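Local coordinates for uncharacterized protein (Bacteroides ovatus, PDB 4FXT), which is of unknown function but belongs to the DUF3823 family, pairing an N-terminal domain of the transthyretin clan with a C-terminal domain of the E-set clan, at residues G22-S27 against D141-E146; I47-S52 against T136-D141; W72-N77 against D186-Y191. One frame throughout, in Å; residues are numbered along the deposited sequence.

Contact 1. Residues G22-S27 against D141-E146; sequences GVRSGS and DEKQKE. With EDO (1,2-ethanediol), chain O.
Arg24 lays the aliphatic part of its side chain against the carboxylate of Asp141, with Arg24 CG 3.3 Å from Asp141 CG and Arg24 CD 3.4 Å from Asp141 OD1. The chain runs straight out from the backbone, CG anti to N (chi1 179°), and then bends at chi3, which carries the guanidinium past the acid instead of onto it; the two flat groups are turned 72° apart. Lys143 adds its CG over one face of the guanidinium, 4.0 Å from Arg24 CD. A water near the carboxylate lies 3.0 Å from Asp141 OD2 and takes a weak bond from the backbone N of Ser25.

Behind this first shell the carboxylate is held by its own loop. Asp141 OD1 accepts from Lys143 N through its anti lone pair, forming an Asx turn, and from Gln144 N, which comes from above the carboxylate plane. Outside the two segments, Arg24 NE forms a salt bridge with Glu190, and Tyr193 packs on both Arg24 and Asp141.

Arg24 NE is thus paired with Glu190 and not with Asp141, whose OD1, 4.7 Å from Arg24 NE, may add a longer-range electrostatic attraction to the packing across the domain interface.

Contact 2. Residues I47-S52 against T136-D141; sequences IAQDGS and TGILTD. With EDO (1,2-ethanediol), chain O.
Gln49 meets Leu139 and Ile138 from the crest of the loop that joins strands 43-46 and 52-58. The loop leaves the first strand at Ile47, whose side chain turns back to Ser28 and Phe30 in the neighbouring strand. Ala48 opens a type I beta turn closed by Gly51 N donating to Ala48 O, and a second backbone bond, from Ala48 N to Ser52 O, clasps the base of the loop.

Gln49, the first of the two central residues of the turn, points its side chain toward the other loop. With CG between the backbone N and the carbonyl carbon (chi1 60°) and the chain bent at chi2, the CG methylene meets one methyl branch of Leu139, Gln49 CG lying 3.5 Å from Leu139 CD2. Farther out, the amide end reaches the CG1 arm and the backbone carbonyl of Ile138 at a slant. The carbonyl of Ile138 accepts a hydrogen bond from Ser196 OG, while Arg180 packs on Gln49, so strands 176-185 and 192-200 both border the site. This is an interdomain contact: a turn of the transthyretin-clan domain faces a long loop of the E-set-clan domain.

Asp50 looks back into its own loop. Its OD1 accepts from Ser52 OG at 2.6 Å and from Ser52 N at 3.1 Å, the latter bond forming an Asx turn; both donors approach the same face of the carboxylate. Gly51 ends the turn with a positive phi (80°), a conformation that favours glycine.

On the opposing loop, Thr140 OG1 donates to Gly137 O at 2.9 Å, almost straight along the C=O axis. A 1,2-ethanediol, probably from the crystallisation liquor, spans this loop: its O2 accepts from Thr136 N at 2.8 Å, and its O1 accepts from Gly137 N and donates to Leu139 O.

Contact 3. Residues W72-N77 against D186-Y191; sequences WERPSN and DKSSEY
At the junction of the two domains, the loop between strands 60-68 and 79-84 reaches the connection between strands 176-185 and 192-200, and Arg74 makes the link to the backbone of Lys187. Arg74 NH2 gives a weak hydrogen bond to Lys187 O, 2.8 Å long and bent to 129°, with the carbonyl oxygen at the edge of the guanidinium and in its plane. Ser188 CB approaches Arg74 NH2 obliquely, at 3.9 Å.

The chain of Arg74 is bent at both chi2 and chi3, and this folds it back far enough for Arg74 NE to form a weak bond with Trp72 O at 2.9 Å. Beyond the two segments, Arg74 NH1 donates to the backbone of Gly68, and NH2 has its strongest partner in the hydroxyl of Tyr97. Bonds at all three nitrogens, those to Trp72 O and Lys187 O being weak, probably limit the rotation of the guanidinium.

Ser188 in turn shapes the receiving loop: its OG stands anti to the backbone N (chi1 -180°) and accepts from Glu190 N at 3.2 Å. This bond makes an ST turn in the loop of the beta hairpin formed by strands 176-185 and 192-200.

Overall arrangement
All three contacts join loops of the N-terminal domain, in the order 22-27, 47-52 and 72-77, to loops of the C-terminal domain. Contacts 1 and 2 lie side by side, centres about 7 Å apart. They use successive parts of the loop between strands 127-135 and 147-150, share Asp141, and both touch the 1,2-ethanediol; along the chain, contact 2 is nested within contact 1, and contact 3 crosses both. Contact 3 lies about 17 Å from the centre of contact 1 and 19 Å from that of contact 2, yet the salt bridge between Arg24 and Glu190 connects it with contact 1, and Ile47 packs on Trp72. The domains thus meet at two regions, consistent with a defined relative orientation.

Contact 1. Residues G22-S27 against D141-E146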
loop_
_atom_site.group_PDB
_atom_site.type_symbol
_atom_site.label_atom_id
_atom_site.label_comp_id
_atom_site.label_asym_id
_atom_site.label_seq_id
_atom_site.Cartn_x
_atom_site.Cartn_y
_atom_site.Cartn_z
ATOM N N GLY A 22 -2.367 1.289 0.406
ATOM C CA GLY A 22 -1.835 0.074 -0.195
ATOM C C GLY A 22 -0.327 0.014 -0.115
ATOM O O GLY A 22 0.361 1.024 -0.309
ATOM N N VAL A 23 0.196 -1.169 0.222
ATOM C CA VAL A 23 1.633 -1.258 0.290
ATOM C C VAL A 23 2.061 -2.656 -0.202
ATOM O O VAL A 23 1.188 -3.469 -0.525
ATOM C CB VAL A 23 2.096 -0.938 1.726
ATOM C CG1 VAL A 23 1.809 -2.081 2.690
ATOM C CG2 VAL A 23 3.556 -0.590 1.722
ATOM N N ARG A 24 3.394 -2.898 -0.344
ATOM C CA ARG A 24 3.898 -4.199 -0.776
ATOM C C ARG A 24 3.902 -5.184 0.439
ATOM O O ARG A 24 4.357 -4.826 1.537
ATOM C CB ARG A 24 5.289 -4.067 -1.406
ATOM C CG ARG A 24 5.879 -5.398 -1.844
ATOM C CD ARG A 24 7.225 -5.304 -2.511
ATOM N NE ARG A 24 8.256 -4.835 -1.590
ATOM C CZ ARG A 24 9.012 -5.621 -0.833
ATOM N NH1 ARG A 24 8.866 -6.940 -0.877
ATOM N NH2 ARG A 24 9.914 -5.093 -0.023
ATOM N N SER A 25 3.377 -6.416 0.232
ATOM C CA SER A 25 3.340 -7.428 1.267
ATOM C C SER A 25 4.761 -7.727 1.686
ATOM O O SER A 25 5.623 -7.867 0.826
ATOM C CB SER A 25 2.599 -8.690 0.800
ATOM O OG SER A 25 2.441 -9.643 1.846
ATOM N N GLY A 26 4.982 -7.730 3.000
ATOM C CA GLY A 26 6.264 -7.959 3.655
ATOM C C GLY A 26 7.265 -6.831 3.543
ATOM O O GLY A 26 8.465 -7.099 3.515
ATOM N N SER A 27 6.801 -5.567 3.492
ATOM C CA SER A 27 7.749 -4.464 3.312
ATOM C C SER A 27 7.668 -3.379 4.399
ATOM O O SER A 27 8.679 -2.748 4.735
ATOM C CB SER A 27 7.496 -3.785 1.970
ATOM O OG SER A 27 6.243 -3.129 1.968
ATOM N N ASP A 141 2.971 -6.668 -6.847
ATOM C CA ASP A 141 3.764 -5.481 -6.525
ATOM C C ASP A 141 4.945 -5.379 -7.492
ATOM O O ASP A 141 5.011 -6.110 -8.476
ATOM C CB ASP A 141 4.223 -5.529 -5.064
ATOM C CG ASP A 141 4.805 -6.869 -4.633
ATOM O OD1 ASP A 141 5.955 -7.165 -5.023
ATOM O OD2 ASP A 141 4.150 -7.569 -3.799
ATOM N N GLU A 142 5.846 -4.435 -7.251
ATOM C CA GLU A 142 6.999 -4.212 -8.117
ATOM C C GLU A 142 7.947 -5.461 -8.089
ATOM O O GLU A 142 8.632 -5.695 -9.074
ATOM C CB GLU A 142 7.718 -2.918 -7.663
ATOM C CG GLU A 142 8.748 -2.389 -8.636
ATOM C CD GLU A 142 10.107 -3.049 -8.679
ATOM O OE1 GLU A 142 10.544 -3.589 -7.640
ATOM O OE2 GLU A 142 10.768 -2.956 -9.736
ATOM N N LYS A 143 7.956 -6.277 -6.988
ATOM C CA LYS A 143 8.844 -7.441 -6.883
ATOM C C LYS A 143 8.140 -8.711 -7.416
ATOM O O LYS A 143 8.785 -9.482 -8.119
ATOM C CB LYS A 143 9.330 -7.650 -5.436
ATOM C CG LYS A 143 10.206 -6.509 -4.862
ATOM C CD LYS A 143 11.504 -6.223 -5.651
ATOM C CE LYS A 143 12.249 -5.015 -5.131
ATOM N NZ LYS A 143 13.424 -4.672 -5.972
ATOM N N GLN A 144 6.851 -8.941 -7.077
ATOM C CA GLN A 144 6.037 -10.072 -7.542
ATOM C C GLN A 144 5.084 -9.620 -8.599
ATOM O O GLN A 144 4.092 -8.937 -8.293
ATOM C CB GLN A 144 5.254 -10.736 -6.413
ATOM C CG GLN A 144 5.993 -11.570 -5.392
ATOM C CD GLN A 144 4.907 -12.108 -4.484
ATOM O OE1 GLN A 144 4.326 -11.360 -3.672
ATOM N NE2 GLN A 144 4.504 -13.372 -4.700
ATOM N N LYS A 145 5.383 -9.968 -9.850
ATOM C CA LYS A 145 4.601 -9.527 -11.013
ATOM C C LYS A 145 4.815 -10.457 -12.175
ATOM O O LYS A 145 5.885 -11.067 -12.294
ATOM C CB LYS A 145 5.004 -8.085 -11.413
ATOM C CG LYS A 145 6.522 -8.001 -11.583
ATOM C CD LYS A 145 7.095 -6.691 -11.879
ATOM C CE LYS A 145 8.609 -6.718 -11.666
ATOM N NZ LYS A 145 9.333 -7.675 -12.533
ATOM N N GLU A 146 3.797 -10.542 -13.053
ATOM C CA GLU A 146 3.857 -11.354 -14.272
ATOM C C GLU A 146 4.130 -10.411 -15.463
ATOM O O GLU A 146 4.668 -10.827 -16.490
ATOM C CB GLU A 146 2.565 -12.177 -14.445
ATOM C CG GLU A 146 2.810 -13.504 -15.133
ATOM C CD GLU A 146 3.653 -14.467 -14.329
ATOM O OE1 GLU A 146 3.623 -14.403 -13.075
ATOM O OE2 GLU A 146 4.325 -15.312 -14.963
HETATM C C1 EDO O . 2.194 -12.108 -8.472
HETATM O O1 EDO O . 1.241 -12.933 -7.782
HETATM C C2 EDO O . 3.057 -12.868 -9.534
HETATM O O2 EDO O . 2.308 -13.277 -10.675
HETATM O O HOH W 1 1.492 -6.924 -2.487
#

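Contact 2. Residues I47-S52 against T136-D141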
loop_
_atom_site.group_PDB
_atom_site.type_symbol
_atom_site.label_atom_id
_atom_site.label_comp_id
_atom_site.label_asym_id
_atom_site.label_seq_id
_atom_site.Cartn_x
_atom_site.Cartn_y
_atom_site.Cartn_z
ATOM N N ILE A 47 2.434 -5.032 8.492
ATOM C CA ILE A 47 1.319 -4.504 7.705
ATOM C C ILE A 47 1.176 -5.323 6.439
ATOM O O ILE A 47 2.156 -5.479 5.683
ATOM C CB ILE A 47 1.560 -2.996 7.389
ATOM C CG1 ILE A 47 2.048 -2.209 8.639
ATOM C CG2 ILE A 47 0.350 -2.331 6.687
ATOM C CD1 ILE A 47 2.585 -0.859 8.349
ATOM N N ALA A 48 -0.071 -5.819 6.213
ATOM C CA ALA A 48 -0.515 -6.580 5.057
ATOM C C ALA A 48 -0.592 -5.667 3.828
ATOM O O ALA A 48 -0.555 -4.433 3.974
ATOM C CB ALA A 48 -1.868 -7.231 5.344
ATOM N N GLN A 49 -0.660 -6.260 2.604
ATOM C CA GLN A 49 -0.649 -5.482 1.341
ATOM C C GLN A 49 -1.886 -4.531 1.199
ATOM O O GLN A 49 -1.828 -3.586 0.403
ATOM C CB GLN A 49 -0.591 -6.397 0.125
ATOM C CG GLN A 49 -1.758 -7.352 0.040
ATOM C CD GLN A 49 -2.403 -7.243 -1.309
ATOM O OE1 GLN A 49 -1.730 -7.092 -2.382
ATOM N NE2 GLN A 49 -3.738 -7.351 -1.267
ATOM N N ASP A 50 -2.979 -4.768 1.961
ATOM C CA ASP A 50 -4.159 -3.920 1.875
ATOM C C ASP A 50 -4.131 -2.813 2.907
ATOM O O ASP A 50 -5.187 -2.191 3.154
ATOM C CB ASP A 50 -5.447 -4.743 2.048
ATOM C CG ASP A 50 -5.613 -5.545 3.322
ATOM O OD1 ASP A 50 -4.713 -5.473 4.205
ATOM O OD2 ASP A 50 -6.609 -6.301 3.417
ATOM N N GLY A 51 -2.956 -2.603 3.523
ATOM C CA GLY A 51 -2.740 -1.604 4.564
ATOM C C GLY A 51 -3.188 -1.985 5.966
ATOM O O GLY A 51 -2.965 -1.226 6.924
ATOM N N SER A 52 -3.799 -3.160 6.128
ATOM C CA SER A 52 -4.277 -3.546 7.461
ATOM C C SER A 52 -3.161 -4.256 8.278
ATOM O O SER A 52 -2.183 -4.729 7.701
ATOM C CB SER A 52 -5.505 -4.447 7.351
ATOM O OG SER A 52 -5.145 -5.671 6.743
ATOM N N THR A 136 -0.508 -13.169 -10.946
ATOM C CA THR A 136 -1.387 -14.346 -10.938
ATOM C C THR A 136 -2.191 -14.372 -9.613
ATOM O O THR A 136 -3.364 -14.768 -9.605
ATOM C CB THR A 136 -0.611 -15.672 -11.156
ATOM O OG1 THR A 136 0.319 -15.851 -10.111
ATOM C CG2 THR A 136 0.165 -15.718 -12.451
ATOM N N GLY A 137 -1.545 -13.921 -8.525
ATOM C CA GLY A 137 -2.100 -13.907 -7.181
ATOM C C GLY A 137 -2.431 -12.551 -6.596
ATOM O O GLY A 137 -1.916 -11.535 -7.038
ATOM N N ILE A 138 -3.244 -12.556 -5.529
ATOM C CA ILE A 138 -3.727 -11.408 -4.761
ATOM C C ILE A 138 -2.503 -10.527 -4.356
ATOM O O ILE A 138 -2.643 -9.320 -4.341
ATOM C CB ILE A 138 -4.610 -11.871 -3.525
ATOM C CG1 ILE A 138 -5.174 -10.719 -2.667
ATOM C CG2 ILE A 138 -3.957 -12.886 -2.674
ATOM C CD1 ILE A 138 -6.147 -9.630 -3.417
ATOM N N LEU A 139 -1.316 -11.085 -4.170
ATOM C CA LEU A 139 -0.113 -10.289 -3.895
ATOM C C LEU A 139 0.587 -9.939 -5.181
ATOM O O LEU A 139 1.230 -10.771 -5.799
ATOM C CB LEU A 139 0.869 -11.022 -2.959
ATOM C CG LEU A 139 0.384 -11.533 -1.608
ATOM C CD1 LEU A 139 1.577 -11.973 -0.811
ATOM C CD2 LEU A 139 -0.327 -10.459 -0.810
ATOM N N THR A 140 0.453 -8.705 -5.598
ATOM C CA THR A 140 1.069 -8.163 -6.826
ATOM C C THR A 140 1.729 -6.852 -6.419
ATOM O O THR A 140 1.149 -6.057 -5.663
ATOM C CB THR A 140 0.008 -8.035 -7.939
ATOM O OG1 THR A 140 -0.545 -9.315 -8.202
ATOM C CG2 THR A 140 0.567 -7.503 -9.219
ATOM N N ASP A 141 2.971 -6.668 -6.847
ATOM C CA ASP A 141 3.764 -5.481 -6.525
ATOM C C ASP A 141 4.945 -5.379 -7.492
ATOM O O ASP A 141 5.011 -6.110 -8.476
ATOM C CB ASP A 141 4.223 -5.529 -5.064
ATOM C CG ASP A 141 4.805 -6.869 -4.633
ATOM O OD1 ASP A 141 5.955 -7.165 -5.023
ATOM O OD2 ASP A 141 4.150 -7.569 -3.799
HETATM C C1 EDO O . 2.194 -12.108 -8.472
HETATM O O1 EDO O . 1.241 -12.933 -7.782
HETATM C C2 EDO O . 3.057 -12.868 -9.534
HETATM O O2 EDO O . 2.308 -13.277 -10.675
#

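Contact 3. Residues W72-N77 against D186-Y191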
loop_
_atom_site.group_PDB
_atom_site.type_symbol
_atom_site.label_atom_id
_atom_site.label_comp_id
_atom_site.label_asym_id
_atom_site.label_seq_id
_atom_site.Cartn_x
_atom_site.Cartn_y
_atom_site.Cartn_z
ATOM N N TRP A 72 5.541 6.220 3.450
ATOM C CA TRP A 72 4.946 7.378 4.088
ATOM C C TRP A 72 5.931 8.011 5.052
ATOM O O TRP A 72 6.961 7.398 5.352
ATOM C CB TRP A 72 3.649 7.010 4.812
ATOM C CG TRP A 72 3.727 5.814 5.715
ATOM C CD1 TRP A 72 4.314 5.740 6.948
ATOM C CD2 TRP A 72 3.046 4.566 5.519
ATOM N NE1 TRP A 72 4.146 4.478 7.474
ATOM C CE2 TRP A 72 3.341 3.750 6.632
ATOM C CE3 TRP A 72 2.239 4.043 4.486
ATOM C CZ2 TRP A 72 2.843 2.442 6.747
ATOM C CZ3 TRP A 72 1.781 2.740 4.584
ATOM C CH2 TRP A 72 2.061 1.961 5.715
ATOM N N GLU A 73 5.625 9.242 5.532
ATOM C CA GLU A 73 6.460 9.924 6.506
ATOM C C GLU A 73 6.583 9.088 7.761
ATOM O O GLU A 73 5.582 8.550 8.247
ATOM C CB GLU A 73 5.925 11.312 6.845
ATOM C CG GLU A 73 6.047 12.328 5.733
ATOM C CD GLU A 73 5.693 13.745 6.143
ATOM O OE1 GLU A 73 4.820 13.928 7.025
ATOM O OE2 GLU A 73 6.306 14.677 5.575
ATOM N N ARG A 74 7.821 8.975 8.259
ATOM C CA ARG A 74 8.170 8.180 9.432
ATOM C C ARG A 74 8.868 9.066 10.499
ATOM O O ARG A 74 10.075 8.909 10.719
ATOM C CB ARG A 74 9.068 6.997 8.999
ATOM C CG ARG A 74 8.353 5.968 8.117
ATOM C CD ARG A 74 9.273 5.373 7.068
ATOM N NE ARG A 74 9.578 6.341 6.016
ATOM C CZ ARG A 74 10.425 6.137 5.014
ATOM N NH1 ARG A 74 11.099 4.999 4.926
ATOM N NH2 ARG A 74 10.632 7.085 4.109
ATOM N N PRO A 75 8.112 9.969 11.196
ATOM C CA PRO A 75 8.748 10.796 12.239
ATOM C C PRO A 75 9.039 9.992 13.507
ATOM O O PRO A 75 8.199 9.207 13.970
ATOM C CB PRO A 75 7.726 11.897 12.510
ATOM C CG PRO A 75 6.424 11.358 12.049
ATOM C CD PRO A 75 6.663 10.260 11.076
ATOM N N SER A 76 10.256 10.181 14.041
ATOM C CA SER A 76 10.772 9.539 15.253
ATOM C C SER A 76 10.047 10.066 16.499
ATOM O O SER A 76 9.637 9.301 17.368
ATOM C CB SER A 76 12.279 9.795 15.383
ATOM O OG SER A 76 13.019 9.639 14.181
ATOM N N ASN A 77 9.920 11.408 16.564
ATOM C CA ASN A 77 9.322 12.251 17.607
ATOM C C ASN A 77 7.813 11.979 17.803
ATOM O O ASN A 77 7.337 12.042 18.938
ATOM C CB ASN A 77 9.524 13.739 17.218
ATOM C CG ASN A 77 9.042 14.093 15.810
ATOM O OD1 ASN A 77 7.860 14.373 15.566
ATOM N ND2 ASN A 77 9.939 14.043 14.839
ATOM N N ASP A 186 11.314 9.662 -4.214
ATOM C CA ASP A 186 12.731 9.678 -3.873
ATOM C C ASP A 186 12.926 9.636 -2.354
ATOM O O ASP A 186 14.088 9.642 -1.898
ATOM C CB ASP A 186 13.415 10.942 -4.465
ATOM C CG ASP A 186 12.956 12.307 -3.937
ATOM O OD1 ASP A 186 11.820 12.400 -3.420
ATOM O OD2 ASP A 186 13.711 13.294 -4.099
ATOM N N LYS A 187 11.809 9.609 -1.565
ATOM C CA LYS A 187 11.888 9.686 -0.099
ATOM C C LYS A 187 11.659 8.301 0.590
ATOM O O LYS A 187 11.824 8.186 1.806
ATOM C CB LYS A 187 10.870 10.713 0.449
ATOM C CG LYS A 187 11.013 12.149 -0.097
ATOM C CD LYS A 187 12.405 12.792 0.106
ATOM C CE LYS A 187 12.522 14.111 -0.605
ATOM N NZ LYS A 187 13.937 14.549 -0.660
ATOM N N SER A 188 11.358 7.261 -0.174
ATOM C CA SER A 188 11.158 5.895 0.317
ATOM C C SER A 188 11.665 4.879 -0.701
ATOM O O SER A 188 11.558 5.121 -1.904
ATOM C CB SER A 188 9.684 5.626 0.632
ATOM O OG SER A 188 9.514 4.297 1.107
ATOM N N SER A 189 12.163 3.724 -0.215
ATOM C CA SER A 189 12.659 2.615 -1.038
ATOM C C SER A 189 11.483 1.766 -1.562
ATOM O O SER A 189 11.657 0.881 -2.412
ATOM C CB SER A 189 13.632 1.755 -0.236
ATOM O OG SER A 189 13.056 1.339 0.989
ATOM N N GLU A 190 10.280 2.129 -1.142
ATOM C CA GLU A 190 9.080 1.392 -1.458
ATOM C C GLU A 190 8.107 2.198 -2.294
ATOM O O GLU A 190 8.004 3.401 -2.149
ATOM C CB GLU A 190 8.407 1.018 -0.103
ATOM C CG GLU A 190 7.612 -0.261 -0.113
ATOM C CD GLU A 190 8.476 -1.459 -0.450
ATOM O OE1 GLU A 190 9.656 -1.552 -0.013
ATOM O OE2 GLU A 190 7.926 -2.333 -1.152
ATOM N N TYR A 191 7.339 1.501 -3.118
ATOM C CA TYR A 191 6.239 2.091 -3.835
ATOM C C TYR A 191 5.034 2.192 -2.941
ATOM O O TYR A 191 4.861 1.377 -2.025
ATOM C CB TYR A 191 5.874 1.268 -5.094
ATOM C CG TYR A 191 6.718 1.426 -6.333
ATOM C CD1 TYR A 191 7.997 0.883 -6.401
ATOM C CD2 TYR A 191 6.180 1.961 -7.501
ATOM C CE1 TYR A 191 8.774 0.993 -7.550
ATOM C CE2 TYR A 191 6.939 2.054 -8.671
ATOM C CZ TYR A 191 8.235 1.553 -8.692
ATOM O OH TYR A 191 9.003 1.614 -9.830
#